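Local coordinates for NAD-dependent epimerase/dehydratase (Methanobrevibacter ruminantium, PDB 6DNT), which probably interconverts the C4 epimers of UDP-N-acetylglucosamine using bound NAD, and is seen here holding UDP-N-acetylmuramic acid, at residues A94-I99 with L134-A139; D198-R203 with S263-V268; D102-F107 with N144-I149; G49-D54 with Y249-A254. One frame throughout, in Å; residues are numbered along the deposited sequence.

All four contacts belong to the NAD-binding part of the chain, which has the Rossmann-type fold of this epimerase/dehydratase family. Contacts 3 and 2, centres about 12 Å apart, build one sheet: strands 105-108, 147-153, 199-208 and 267-271 lie side by side in that order, all parallel. Contact 1, its centre about 11 Å from that of contact 3, lies where helix 122-142 backs strands 105-108 and 147-153. Contact 4, centres about 18 Å from contact 3, pairs helices 47-56 and 250-262. Along the chain contacts 1 and 3 interleave and lie within the span of contact 4, which alternates with contact 2, helix 250-262 running on into strand 267-271; early and late parts of the fold are thus joined.

Contact 1 of 4, residues A94-I99 with L134-A139; sequences ADLEKI and LKLFIA
L96 and A139 meet at the tight heart of this contact, where the short helix 96-99 leans on the long helix 122-142. The methyl CB of A139 lies 3.7 Å from CB of L96 and 3.6 Å from the L96 O, and the backbones approach to 4.7 Å between CA of E97 and CA of A139. Alanine suits this place because its lone methyl fits between backbones this close. L96 reaches further along the partner helix: its CD1 rests 3.7 Å from CA of L136. The same leucine also packs on I65 and on L91, a residue of the NAD site.

The other flank is looser, polar and less certain, since E97 is modelled in two conformers. In the one described, CG stands anti to the carbonyl carbon (chi1 -57°) and the chain bends at chi2, laying the carboxylate against the A139 backbone, OE2 3.6 Å from A139 CA. OE1 lies near CG2 of I138, while OE2 accepts a hydrogen bond from N142. A water donates to E97 OE1 at 2.9 Å and to the carbonyl O of K135 at 2.7 Å, bridging the two helices. K135 and I138 also pack against the second subunit. Apolar groups form the centre, whereas at the edge carboxylate oxygens lie against a methyl and a CA and are held by water and a neighbouring amide, which probably lets this edge adjust more readily.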
loop_
_atom_site.group_PDB
_atom_site.type_symbol
_atom_site.label_atom_id
_atom_site.label_comp_id
_atom_site.label_asym_id
_atom_site.label_seq_id
_atom_site.Cartn_x
_atom_site.Cartn_y
_atom_site.Cartn_z
ATOM N N ALA A 94 2.481 3.951 -22.100
ATOM C CA ALA A 94 2.536 2.807 -22.998
ATOM C C ALA A 94 1.200 2.093 -23.088
ATOM O O ALA A 94 0.437 2.056 -22.124
ATOM C CB ALA A 94 3.606 1.833 -22.537
ATOM N N ASP A 95 0.922 1.519 -24.251
ATOM C CA ASP A 95 -0.277 0.712 -24.415
ATOM C C ASP A 95 0.041 -0.695 -23.918
ATOM O O ASP A 95 0.304 -1.611 -24.685
ATOM C CB ASP A 95 -0.718 0.743 -25.883
ATOM C CG ASP A 95 -2.069 0.094 -26.110
ATOM O OD1 ASP A 95 -2.650 -0.506 -25.178
ATOM O OD2 ASP A 95 -2.544 0.178 -27.261
ATOM N N LEU A 96 0.032 -0.854 -22.594
ATOM C CA LEU A 96 0.423 -2.107 -21.976
ATOM C C LEU A 96 -0.562 -3.234 -22.277
ATOM O O LEU A 96 -0.161 -4.396 -22.355
ATOM C CB LEU A 96 0.625 -1.941 -20.464
ATOM C CG LEU A 96 1.629 -0.873 -20.034
ATOM C CD1 LEU A 96 1.591 -0.671 -18.513
ATOM C CD2 LEU A 96 3.034 -1.221 -20.491
ATOM N N GLU A 97 -1.837 -2.895 -22.466
ATOM C CA GLU A 97 -2.829 -3.905 -22.839
ATOM C C GLU A 97 -2.402 -4.580 -24.148
ATOM O O GLU A 97 -2.435 -5.807 -24.249
ATOM C CB GLU A 97 -4.239 -3.317 -22.977
ATOM C CG GLU A 97 -4.796 -2.589 -21.751
ATOM C CD GLU A 97 -5.150 -3.468 -20.555
ATOM O OE1 GLU A 97 -5.221 -2.902 -19.433
ATOM O OE2 GLU A 97 -5.392 -4.687 -20.718
ATOM N N LYS A 98 -1.950 -3.777 -25.114
ATOM C CA LYS A 98 -1.460 -4.293 -26.412
ATOM C C LYS A 98 -0.093 -4.979 -26.321
ATOM O O LYS A 98 0.094 -6.076 -26.837
ATOM C CB LYS A 98 -1.397 -3.134 -27.413
ATOM C CG LYS A 98 -1.065 -3.508 -28.848
ATOM C CD LYS A 98 -0.830 -2.251 -29.681
ATOM C CE LYS A 98 -0.443 -2.586 -31.108
ATOM N NZ LYS A 98 -1.589 -3.153 -31.867
ATOM N N ILE A 99 0.858 -4.349 -25.639
ATOM C CA ILE A 99 2.219 -4.889 -25.536
ATOM C C ILE A 99 2.241 -6.260 -24.851
ATOM O O ILE A 99 2.987 -7.146 -25.251
ATOM C CB ILE A 99 3.171 -3.899 -24.816
ATOM C CG1 ILE A 99 3.309 -2.594 -25.615
ATOM C CG2 ILE A 99 4.559 -4.509 -24.584
ATOM C CD1 ILE A 99 3.743 -1.408 -24.779
ATOM N N LEU A 134 0.347 -0.424 -11.145
ATOM C CA LEU A 134 -1.044 -0.876 -11.216
ATOM C C LEU A 134 -1.502 -1.001 -12.656
ATOM O O LEU A 134 -2.166 -1.994 -13.021
ATOM C CB LEU A 134 -1.966 0.068 -10.446
ATOM C CG LEU A 134 -3.435 -0.337 -10.438
ATOM C CD1 LEU A 134 -3.626 -1.669 -9.744
ATOM C CD2 LEU A 134 -4.254 0.738 -9.758
ATOM N N LYS A 135 -1.156 -0.020 -13.479
ATOM C CA LYS A 135 -1.510 -0.102 -14.908
ATOM C C LYS A 135 -0.928 -1.358 -15.537
ATOM O O LYS A 135 -1.592 -2.029 -16.339
ATOM C CB LYS A 135 -1.059 1.140 -15.684
ATOM C CG LYS A 135 -1.896 2.375 -15.428
ATOM C CD LYS A 135 -1.470 3.502 -16.360
ATOM C CE LYS A 135 -2.398 4.707 -16.306
ATOM N NZ LYS A 135 -1.994 5.745 -17.309
ATOM N N LEU A 136 0.300 -1.697 -15.159
ATOM C CA LEU A 136 0.929 -2.902 -15.653
ATOM C C LEU A 136 0.201 -4.159 -15.174
ATOM O O LEU A 136 -0.069 -5.080 -15.960
ATOM C CB LEU A 136 2.417 -2.943 -15.262
ATOM C CG LEU A 136 3.232 -4.162 -15.698
ATOM C CD1 LEU A 136 3.438 -4.176 -17.203
ATOM C CD2 LEU A 136 4.562 -4.177 -14.938
ATOM N N PHE A 137 -0.135 -4.194 -13.885
ATOM C CA PHE A 137 -0.784 -5.363 -13.309
ATOM C C PHE A 137 -2.180 -5.580 -13.917
ATOM O O PHE A 137 -2.604 -6.733 -14.090
ATOM C CB PHE A 137 -0.889 -5.271 -11.785
ATOM C CG PHE A 137 0.435 -5.115 -11.057
ATOM C CD1 PHE A 137 1.657 -5.466 -11.631
ATOM C CD2 PHE A 137 0.435 -4.610 -9.754
ATOM C CE1 PHE A 137 2.837 -5.291 -10.915
ATOM C CE2 PHE A 137 1.607 -4.461 -9.039
ATOM C CZ PHE A 137 2.806 -4.806 -9.621
ATOM N N ILE A 138 -2.875 -4.489 -14.246
ATOM C CA ILE A 138 -4.181 -4.586 -14.927
ATOM C C ILE A 138 -4.003 -5.225 -16.306
ATOM O O ILE A 138 -4.714 -6.162 -16.674
ATOM C CB ILE A 138 -4.863 -3.204 -15.030
ATOM C CG1 ILE A 138 -5.299 -2.725 -13.634
ATOM C CG2 ILE A 138 -6.065 -3.266 -15.972
ATOM C CD1 ILE A 138 -5.607 -1.236 -13.559
ATOM N N ALA A 139 -3.021 -4.739 -17.055
ATOM C CA ALA A 139 -2.703 -5.347 -18.345
ATOM C C ALA A 139 -2.241 -6.801 -18.208
ATOM O O ALA A 139 -2.509 -7.600 -19.099
ATOM C CB ALA A 139 -1.665 -4.520 -19.079
HETATM O O HOH W 1 -3.372 -1.084 -18.167
#

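Contact 2 of 4, residues D198-R203 with S263-V268; sequences DYVALR and SDYNGV
The amide of N266 crosses the side chain of D198 at a slant, its plane turned 37° from the carboxylate. With CG anti to the carbonyl carbon (chi1 -64°), N266 brings OD1 to the backbone N of Y199, which donates to it at 3.0 Å from a position tilted off the carbonyl plane; a leucine here would probably leave that N-H without its partner. The Y199 ring, swung back by a chi1 of 75°, presents one face to the backbone N of G267. Glycine fits there because these backbone angles would jam a CB against the preceding carbonyl O; separately, it would clash with Y265 OH. The bonds G267 N to Y199 O (3.2 Å) and A201 N to G267 O (2.9 Å) straddle V200, as in a parallel pair. V200 meets the Y265 side chain at about a right angle, CG2 to CD2 4.1 Å. At the far end CG2 of V268 sits over one face of the R203 guanidinium, 3.2 Å from NE, while E185 forms a salt bridge with R203. In the Rossmann-type sheet strand 199-208 thus lies between 267-271 and 147-153, with helix 176-195 packed on Y199 and N266 and helix 250-262 on V200.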
loop_
_atom_site.group_PDB
_atom_site.type_symbol
_atom_site.label_atom_id
_atom_site.label_comp_id
_atom_site.label_asym_id
_atom_site.label_seq_id
_atom_site.Cartn_x
_atom_site.Cartn_y
_atom_site.Cartn_z
ATOM N N ASP A 198 -0.990 -14.769 -10.978
ATOM C CA ASP A 198 0.095 -15.366 -10.222
ATOM C C ASP A 198 1.295 -14.428 -10.209
ATOM O O ASP A 198 1.553 -13.729 -11.181
ATOM C CB ASP A 198 0.465 -16.719 -10.827
ATOM C CG ASP A 198 -0.606 -17.781 -10.567
ATOM O OD1 ASP A 198 -1.450 -17.601 -9.655
ATOM O OD2 ASP A 198 -0.603 -18.787 -11.298
ATOM N N TYR A 199 2.012 -14.414 -9.098
ATOM C CA TYR A 199 3.092 -13.450 -8.915
ATOM C C TYR A 199 4.090 -13.921 -7.879
ATOM O O TYR A 199 3.756 -14.707 -6.998
ATOM C CB TYR A 199 2.537 -12.083 -8.472
ATOM C CG TYR A 199 2.117 -12.085 -7.013
ATOM C CD1 TYR A 199 0.882 -12.562 -6.640
ATOM C CD2 TYR A 199 2.987 -11.665 -6.007
ATOM C CE1 TYR A 199 0.494 -12.602 -5.309
ATOM C CE2 TYR A 199 2.621 -11.716 -4.678
ATOM C CZ TYR A 199 1.367 -12.172 -4.332
ATOM O OH TYR A 199 0.976 -12.206 -3.005
ATOM N N VAL A 200 5.311 -13.408 -7.988
ATOM C CA VAL A 200 6.255 -13.429 -6.883
ATOM C C VAL A 200 6.757 -12.003 -6.704
ATOM O O VAL A 200 7.118 -11.351 -7.681
ATOM C CB VAL A 200 7.442 -14.376 -7.117
ATOM C CG1 VAL A 200 8.552 -14.104 -6.108
ATOM C CG2 VAL A 200 7.012 -15.841 -7.030
ATOM N N ALA A 201 6.754 -11.529 -5.461
ATOM C CA ALA A 201 7.362 -10.266 -5.108
ATOM C C ALA A 201 8.677 -10.600 -4.423
ATOM O O ALA A 201 8.713 -11.376 -3.467
ATOM C CB ALA A 201 6.444 -9.486 -4.181
ATOM N N LEU A 202 9.761 -10.029 -4.919
ATOM C CA LEU A 202 11.093 -10.315 -4.391
ATOM C C LEU A 202 11.593 -9.114 -3.588
ATOM O O LEU A 202 11.761 -8.031 -4.136
ATOM C CB LEU A 202 12.043 -10.631 -5.543
ATOM C CG LEU A 202 11.716 -11.897 -6.349
ATOM C CD1 LEU A 202 12.562 -11.973 -7.604
ATOM C CD2 LEU A 202 11.888 -13.160 -5.511
ATOM N N ARG A 203 11.847 -9.306 -2.295
ATOM C CA ARG A 203 12.361 -8.225 -1.459
ATOM C C ARG A 203 13.885 -8.260 -1.503
ATOM O O ARG A 203 14.518 -9.052 -0.792
ATOM C CB ARG A 203 11.851 -8.337 -0.039
ATOM C CG ARG A 203 10.361 -8.075 0.072
ATOM C CD ARG A 203 9.882 -8.240 1.489
ATOM N NE ARG A 203 8.446 -8.033 1.570
ATOM C CZ ARG A 203 7.682 -8.449 2.579
ATOM N NH1 ARG A 203 8.196 -9.090 3.630
ATOM N NH2 ARG A 203 6.378 -8.239 2.535
ATOM N N SER A 263 8.789 -20.997 -11.103
ATOM C CA SER A 263 8.233 -21.635 -9.906
ATOM C C SER A 263 6.707 -21.634 -9.888
ATOM O O SER A 263 6.077 -20.758 -10.492
ATOM C CB SER A 263 8.735 -20.893 -8.653
ATOM O OG SER A 263 8.166 -21.407 -7.446
ATOM N N ASP A 264 6.121 -22.611 -9.188
ATOM C CA ASP A 264 4.674 -22.627 -8.924
ATOM C C ASP A 264 4.284 -21.792 -7.703
ATOM O O ASP A 264 3.099 -21.635 -7.413
ATOM C CB ASP A 264 4.160 -24.065 -8.730
ATOM C CG ASP A 264 4.088 -24.854 -10.034
ATOM O OD1 ASP A 264 4.017 -24.253 -11.132
ATOM O OD2 ASP A 264 4.085 -26.101 -9.951
ATOM N N TYR A 265 5.270 -21.254 -6.991
ATOM C CA TYR A 265 5.017 -20.481 -5.787
ATOM C C TYR A 265 4.448 -19.088 -6.100
ATOM O O TYR A 265 4.915 -18.417 -7.020
ATOM C CB TYR A 265 6.321 -20.348 -4.997
ATOM C CG TYR A 265 6.192 -19.538 -3.742
ATOM C CD1 TYR A 265 5.600 -20.069 -2.600
ATOM C CD2 TYR A 265 6.670 -18.234 -3.694
ATOM C CE1 TYR A 265 5.485 -19.312 -1.436
ATOM C CE2 TYR A 265 6.551 -17.476 -2.549
ATOM C CZ TYR A 265 5.972 -18.009 -1.428
ATOM O OH TYR A 265 5.887 -17.226 -0.301
ATOM N N ASN A 266 3.437 -18.677 -5.339
ATOM C CA ASN A 266 2.956 -17.287 -5.346
ATOM C C ASN A 266 3.180 -16.677 -3.985
ATOM O O ASN A 266 2.809 -17.267 -2.977
ATOM C CB ASN A 266 1.468 -17.207 -5.664
ATOM C CG ASN A 266 1.159 -17.709 -7.040
ATOM O OD1 ASN A 266 1.653 -17.169 -8.024
ATOM N ND2 ASN A 266 0.368 -18.783 -7.123
ATOM N N GLY A 267 3.754 -15.478 -3.939
ATOM C CA GLY A 267 3.961 -14.815 -2.653
ATOM C C GLY A 267 5.192 -13.945 -2.660
ATOM O O GLY A 267 5.632 -13.497 -3.721
ATOM N N VAL A 268 5.747 -13.739 -1.472
ATOM C CA VAL A 268 6.837 -12.778 -1.262
ATOM C C VAL A 268 8.045 -13.517 -0.700
ATOM O O VAL A 268 7.887 -14.379 0.173
ATOM C CB VAL A 268 6.404 -11.581 -0.373
ATOM C CG1 VAL A 268 5.925 -12.012 1.009
ATOM C CG2 VAL A 268 7.528 -10.563 -0.239
#

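Contact 3 of 4, residues D102-F107 with N144-I149; sequences DKDYVF and NIKKVI
K103 opens the contact with its backbone: CD1 of I145 abuts its carbonyl O, and its CB touches the same methyl. A water donates to that carbonyl and accepts from NZ of K146, joining the two turns that lead into the strands. D104 holds K146 twice, its carbonyl O taking the backbone N at 3.0 Å and its OD1 taking NZ in a 2.9 Å salt bridge through the anti lone pair. Since OD2 accepts from N38 N, a leucine in place of D104 would probably leave the lysine ammonium without its countercharge and the amide of strand 38-42 without its acceptor.

Y105 follows, its ring edge set against CB of K147, with CD1 3.8 Å away. V106 is the regular parallel step: its N-H reaches K147 O at 3.1 Å, and its carbonyl takes I149 N at 2.8 Å, both bonds nearly straight. Its side chain crosses I145 at about a right angle, the two CG2 methyls 3.9 Å apart, on the face covered by helix 122-142. F107 ends the run on the opposite face, CG anti to its carbonyl carbon (chi1 -62°), which lays the ring alongside I149. In the I149 conformer described, CD1 stands over the ring in a CH-pi contact beneath helix 250-262. Charge and water thus fix the outer entrance, whereas the interior relies on backbone bonds and beta-branched and aromatic packing, which suits central strands of a Rossmann-type sheet.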
loop_
_atom_site.group_PDB
_atom_site.type_symbol
_atom_site.label_atom_id
_atom_site.label_comp_id
_atom_site.label_asym_id
_atom_site.label_seq_id
_atom_site.Cartn_x
_atom_site.Cartn_y
_atom_site.Cartn_z
ATOM N N ASP A 102 -0.130 -12.011 -25.684
ATOM C CA ASP A 102 0.691 -13.179 -26.035
ATOM C C ASP A 102 2.097 -13.209 -25.403
ATOM O O ASP A 102 2.976 -13.943 -25.863
ATOM C CB ASP A 102 0.783 -13.350 -27.567
ATOM C CG ASP A 102 -0.588 -13.523 -28.230
ATOM O OD1 ASP A 102 -1.445 -14.257 -27.685
ATOM O OD2 ASP A 102 -0.798 -12.926 -29.306
ATOM N N LYS A 103 2.308 -12.441 -24.337
ATOM C CA LYS A 103 3.538 -12.563 -23.558
ATOM C C LYS A 103 3.342 -13.622 -22.480
ATOM O O LYS A 103 2.231 -13.831 -22.019
ATOM C CB LYS A 103 3.910 -11.217 -22.943
ATOM C CG LYS A 103 4.150 -10.126 -23.964
ATOM C CD LYS A 103 5.393 -10.379 -24.817
ATOM C CE LYS A 103 5.764 -9.141 -25.626
ATOM N NZ LYS A 103 4.781 -8.856 -26.710
ATOM N N ASP A 104 4.423 -14.282 -22.085
ATOM C CA ASP A 104 4.392 -15.335 -21.066
ATOM C C ASP A 104 4.614 -14.789 -19.650
ATOM O O ASP A 104 3.842 -15.075 -18.738
ATOM C CB ASP A 104 5.460 -16.381 -21.359
ATOM C CG ASP A 104 5.230 -17.096 -22.683
ATOM O OD1 ASP A 104 4.189 -17.766 -22.821
ATOM O OD2 ASP A 104 6.073 -16.962 -23.589
ATOM N N TYR A 105 5.688 -14.019 -19.473
ATOM C CA TYR A 105 6.095 -13.527 -18.154
ATOM C C TYR A 105 6.407 -12.046 -18.220
ATOM O O TYR A 105 6.830 -11.546 -19.265
ATOM C CB TYR A 105 7.345 -14.250 -17.665
ATOM C CG TYR A 105 7.203 -15.737 -17.577
ATOM C CD1 TYR A 105 6.286 -16.313 -16.708
ATOM C CD2 TYR A 105 7.988 -16.582 -18.364
ATOM C CE1 TYR A 105 6.149 -17.689 -16.619
ATOM C CE2 TYR A 105 7.852 -17.959 -18.287
ATOM C CZ TYR A 105 6.926 -18.504 -17.418
ATOM O OH TYR A 105 6.793 -19.868 -17.343
ATOM N N VAL A 106 6.186 -11.359 -17.100
ATOM C CA VAL A 106 6.497 -9.952 -16.958
ATOM C C VAL A 106 7.379 -9.764 -15.729
ATOM O O VAL A 106 7.010 -10.145 -14.629
ATOM C CB VAL A 106 5.223 -9.097 -16.818
ATOM C CG1 VAL A 106 5.570 -7.639 -16.556
ATOM C CG2 VAL A 106 4.360 -9.241 -18.069
ATOM N N PHE A 107 8.555 -9.188 -15.950
ATOM C CA PHE A 107 9.497 -8.858 -14.872
ATOM C C PHE A 107 9.389 -7.360 -14.686
ATOM O O PHE A 107 9.725 -6.598 -15.604
ATOM C CB PHE A 107 10.915 -9.246 -15.245
ATOM C CG PHE A 107 11.095 -10.711 -15.484
ATOM C CD1 PHE A 107 10.880 -11.239 -16.762
ATOM C CD2 PHE A 107 11.462 -11.571 -14.457
ATOM C CE1 PHE A 107 11.038 -12.594 -17.004
ATOM C CE2 PHE A 107 11.620 -12.928 -14.702
ATOM C CZ PHE A 107 11.390 -13.433 -15.969
ATOM N N ASN A 144 -3.892 -12.524 -19.233
ATOM C CA ASN A 144 -3.651 -13.861 -18.685
ATOM C C ASN A 144 -2.162 -14.226 -18.676
ATOM O O ASN A 144 -1.766 -15.354 -18.996
ATOM C CB ASN A 144 -4.489 -14.901 -19.449
ATOM C CG ASN A 144 -5.950 -14.511 -19.520
ATOM O OD1 ASN A 144 -6.648 -14.553 -18.517
ATOM N ND2 ASN A 144 -6.410 -14.100 -20.703
ATOM N N ILE A 145 -1.344 -13.244 -18.293
ATOM C CA ILE A 145 0.099 -13.429 -18.111
ATOM C C ILE A 145 0.309 -14.548 -17.087
ATOM O O ILE A 145 -0.372 -14.581 -16.058
ATOM C CB ILE A 145 0.727 -12.089 -17.623
ATOM C CG1 ILE A 145 0.732 -11.057 -18.767
ATOM C CG2 ILE A 145 2.128 -12.267 -17.032
ATOM C CD1 ILE A 145 1.511 -11.437 -20.002
ATOM N N LYS A 146 1.214 -15.480 -17.388
ATOM C CA LYS A 146 1.424 -16.645 -16.518
ATOM C C LYS A 146 1.986 -16.242 -15.172
ATOM O O LYS A 146 1.608 -16.809 -14.151
ATOM C CB LYS A 146 2.342 -17.685 -17.164
ATOM C CG LYS A 146 1.685 -18.418 -18.319
ATOM C CD LYS A 146 2.694 -19.279 -19.077
ATOM C CE LYS A 146 2.140 -19.733 -20.424
ATOM N NZ LYS A 146 1.854 -18.598 -21.351
ATOM N N LYS A 147 2.893 -15.267 -15.158
ATOM C CA LYS A 147 3.455 -14.810 -13.889
ATOM C C LYS A 147 4.032 -13.410 -14.006
ATOM O O LYS A 147 4.653 -13.074 -15.022
ATOM C CB LYS A 147 4.544 -15.762 -13.425
ATOM C CG LYS A 147 4.897 -15.639 -11.947
ATOM C CD LYS A 147 4.531 -16.886 -11.188
ATOM C CE LYS A 147 5.146 -16.889 -9.816
ATOM N NZ LYS A 147 5.715 -18.222 -9.484
ATOM N N VAL A 148 3.894 -12.637 -12.926
ATOM C CA VAL A 148 4.544 -11.339 -12.758
ATOM C C VAL A 148 5.651 -11.504 -11.715
ATOM O O VAL A 148 5.392 -12.087 -10.663
ATOM C CB VAL A 148 3.538 -10.301 -12.231
ATOM C CG1 VAL A 148 4.250 -9.004 -11.854
ATOM C CG2 VAL A 148 2.424 -10.059 -13.247
ATOM N N ILE A 149 6.868 -11.017 -11.978
ATOM C CA ILE A 149 7.939 -11.107 -11.000
ATOM C C ILE A 149 8.227 -9.648 -10.673
ATOM O O ILE A 149 8.678 -8.909 -11.538
ATOM C CB ILE A 149 9.160 -11.858 -11.544
ATOM C CG1 ILE A 149 8.758 -13.250 -12.091
ATOM C CG2 ILE A 149 10.191 -11.999 -10.429
ATOM C CD1 ILE A 149 8.222 -13.249 -13.515
HETATM O O HOH W 2 0.877 -15.852 -20.639
#

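Contact 4 of 4, residues G49-D54 with Y249-A254; sequences GSHIVD and YVKEIA
With CG anti to its carbonyl carbon (chi1 -71°), H51 turns the flat of its imidazole to V250, whose chi1 of 67° raises CG1 over that face. H51 belongs to helix 47-56, the first helix of the Rossmann-type fold. This helix carries G49, the last glycine of a GxGxxG pattern, and begins with NAD-binding residues F47 and I48. It crosses helix 250-262 at -58°, with the short axes 8.7 Å apart. The CH-pi contact puts CG1 of V250 3.7 Å from the H51 ring centroid, and CG2 of V250 comes 3.5 Å from H51 CD2. A branched valine can thus spread two methyls against one ring. H51 NE2 is hydrogen-bonded to the carbonyl O of P210, a bond that probably fixes the ring's rotation. K251 lies obliquely by the same ring with its aliphatic chain, CE 4.0 Å from H51 ND1, while its NZ makes a salt bridge to E334. V250 also packs on F47 and I48, so the pairing lies just behind NAD-binding residues. One turn along helix 250-262 from V250, the small side chain of A254 lets the helices close in: CG1 of I52 lies 3.7 Å from both CA and CB of A254.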
loop_
_atom_site.group_PDB
_atom_site.type_symbol
_atom_site.label_atom_id
_atom_site.label_comp_id
_atom_site.label_asym_id
_atom_site.label_seq_id
_atom_site.Cartn_x
_atom_site.Cartn_y
_atom_site.Cartn_z
ATOM N N GLY A 49 17.813 -4.791 -14.228
ATOM C CA GLY A 49 17.046 -5.275 -15.378
ATOM C C GLY A 49 17.912 -5.704 -16.543
ATOM O O GLY A 49 17.629 -6.732 -17.162
ATOM N N SER A 50 18.996 -4.970 -16.784
ATOM C CA SER A 50 19.915 -5.312 -17.877
ATOM C C SER A 50 20.548 -6.688 -17.688
ATOM O O SER A 50 20.768 -7.400 -18.652
ATOM C CB SER A 50 20.991 -4.230 -18.079
ATOM O OG SER A 50 21.870 -4.150 -16.960
ATOM N N HIS A 51 20.814 -7.082 -16.447
ATOM C CA HIS A 51 21.367 -8.405 -16.177
ATOM C C HIS A 51 20.346 -9.510 -16.388
ATOM O O HIS A 51 20.720 -10.608 -16.783
ATOM C CB HIS A 51 21.969 -8.480 -14.758
ATOM C CG HIS A 51 23.233 -7.690 -14.611
ATOM N ND1 HIS A 51 24.454 -8.160 -15.042
ATOM C CD2 HIS A 51 23.460 -6.447 -14.124
ATOM C CE1 HIS A 51 25.385 -7.254 -14.799
ATOM N NE2 HIS A 51 24.810 -6.206 -14.241
ATOM N N ILE A 52 19.066 -9.226 -16.129
ATOM C CA ILE A 52 17.985 -10.177 -16.410
ATOM C C ILE A 52 17.835 -10.360 -17.921
ATOM O O ILE A 52 17.742 -11.501 -18.395
ATOM C CB ILE A 52 16.656 -9.768 -15.753
ATOM C CG1 ILE A 52 16.790 -9.879 -14.228
ATOM C CG2 ILE A 52 15.501 -10.637 -16.275
ATOM C CD1 ILE A 52 15.763 -9.089 -13.462
ATOM N N VAL A 53 17.825 -9.252 -18.654
ATOM C CA VAL A 53 17.770 -9.308 -20.115
ATOM C C VAL A 53 18.929 -10.139 -20.648
ATOM O O VAL A 53 18.710 -11.010 -21.474
ATOM C CB VAL A 53 17.752 -7.922 -20.790
ATOM C CG1 VAL A 53 17.774 -8.079 -22.318
ATOM C CG2 VAL A 53 16.516 -7.141 -20.378
ATOM N N ASP A 54 20.148 -9.878 -20.170
ATOM C CA ASP A 54 21.329 -10.642 -20.630
ATOM C C ASP A 54 21.138 -12.139 -20.455
ATOM O O ASP A 54 21.546 -12.926 -21.314
ATOM C CB ASP A 54 22.599 -10.226 -19.875
ATOM C CG ASP A 54 23.136 -8.857 -20.275
ATOM O OD1 ASP A 54 22.751 -8.267 -21.313
ATOM O OD2 ASP A 54 23.997 -8.352 -19.521
ATOM N N TYR A 249 24.714 -10.064 -4.856
ATOM C CA TYR A 249 25.218 -9.714 -6.174
ATOM C C TYR A 249 24.104 -9.666 -7.213
ATOM O O TYR A 249 23.174 -10.483 -7.178
ATOM C CB TYR A 249 26.269 -10.743 -6.600
ATOM C CG TYR A 249 27.098 -10.384 -7.816
ATOM C CD1 TYR A 249 27.737 -9.144 -7.920
ATOM C CD2 TYR A 249 27.306 -11.313 -8.838
ATOM C CE1 TYR A 249 28.522 -8.825 -9.012
ATOM C CE2 TYR A 249 28.098 -10.998 -9.937
ATOM C CZ TYR A 249 28.707 -9.757 -10.011
ATOM O OH TYR A 249 29.493 -9.405 -11.082
ATOM N N VAL A 250 24.216 -8.708 -8.129
ATOM C CA VAL A 250 23.180 -8.458 -9.135
ATOM C C VAL A 250 22.895 -9.687 -10.011
ATOM O O VAL A 250 21.736 -9.894 -10.412
ATOM C CB VAL A 250 23.506 -7.230 -10.007
ATOM C CG1 VAL A 250 24.739 -7.467 -10.888
ATOM C CG2 VAL A 250 22.289 -6.814 -10.850
ATOM N N LYS A 251 23.913 -10.503 -10.303
ATOM C CA LYS A 251 23.665 -11.713 -11.105
ATOM C C LYS A 251 22.893 -12.771 -10.339
ATOM O O LYS A 251 22.165 -13.560 -10.943
ATOM C CB LYS A 251 24.954 -12.263 -11.727
ATOM C CG LYS A 251 25.539 -11.260 -12.694
ATOM C CD LYS A 251 26.669 -11.841 -13.510
ATOM C CE LYS A 251 27.403 -10.730 -14.240
ATOM N NZ LYS A 251 28.531 -11.280 -15.033
ATOM N N GLU A 252 22.985 -12.753 -9.010
ATOM C CA GLU A 252 22.166 -13.615 -8.180
ATOM C C GLU A 252 20.711 -13.138 -8.164
ATOM O O GLU A 252 19.800 -13.949 -8.177
ATOM C CB GLU A 252 22.713 -13.693 -6.752
ATOM C CG GLU A 252 24.126 -14.247 -6.646
ATOM C CD GLU A 252 24.181 -15.765 -6.771
ATOM O OE1 GLU A 252 23.587 -16.316 -7.712
ATOM O OE2 GLU A 252 24.838 -16.422 -5.934
ATOM N N ILE A 253 20.508 -11.828 -8.147
ATOM C CA ILE A 253 19.158 -11.256 -8.254
ATOM C C ILE A 253 18.506 -11.673 -9.584
ATOM O O ILE A 253 17.331 -12.052 -9.608
ATOM C CB ILE A 253 19.173 -9.718 -8.138
ATOM C CG1 ILE A 253 19.660 -9.274 -6.748
ATOM C CG2 ILE A 253 17.785 -9.146 -8.420
ATOM C CD1 ILE A 253 18.813 -9.742 -5.583
ATOM N N ALA A 254 19.273 -11.614 -10.669
ATOM C CA ALA A 254 18.776 -12.036 -11.973
ATOM C C ALA A 254 18.354 -13.509 -11.956
ATOM O O ALA A 254 17.258 -13.848 -12.420
ATOM C CB ALA A 254 19.801 -11.762 -13.058
#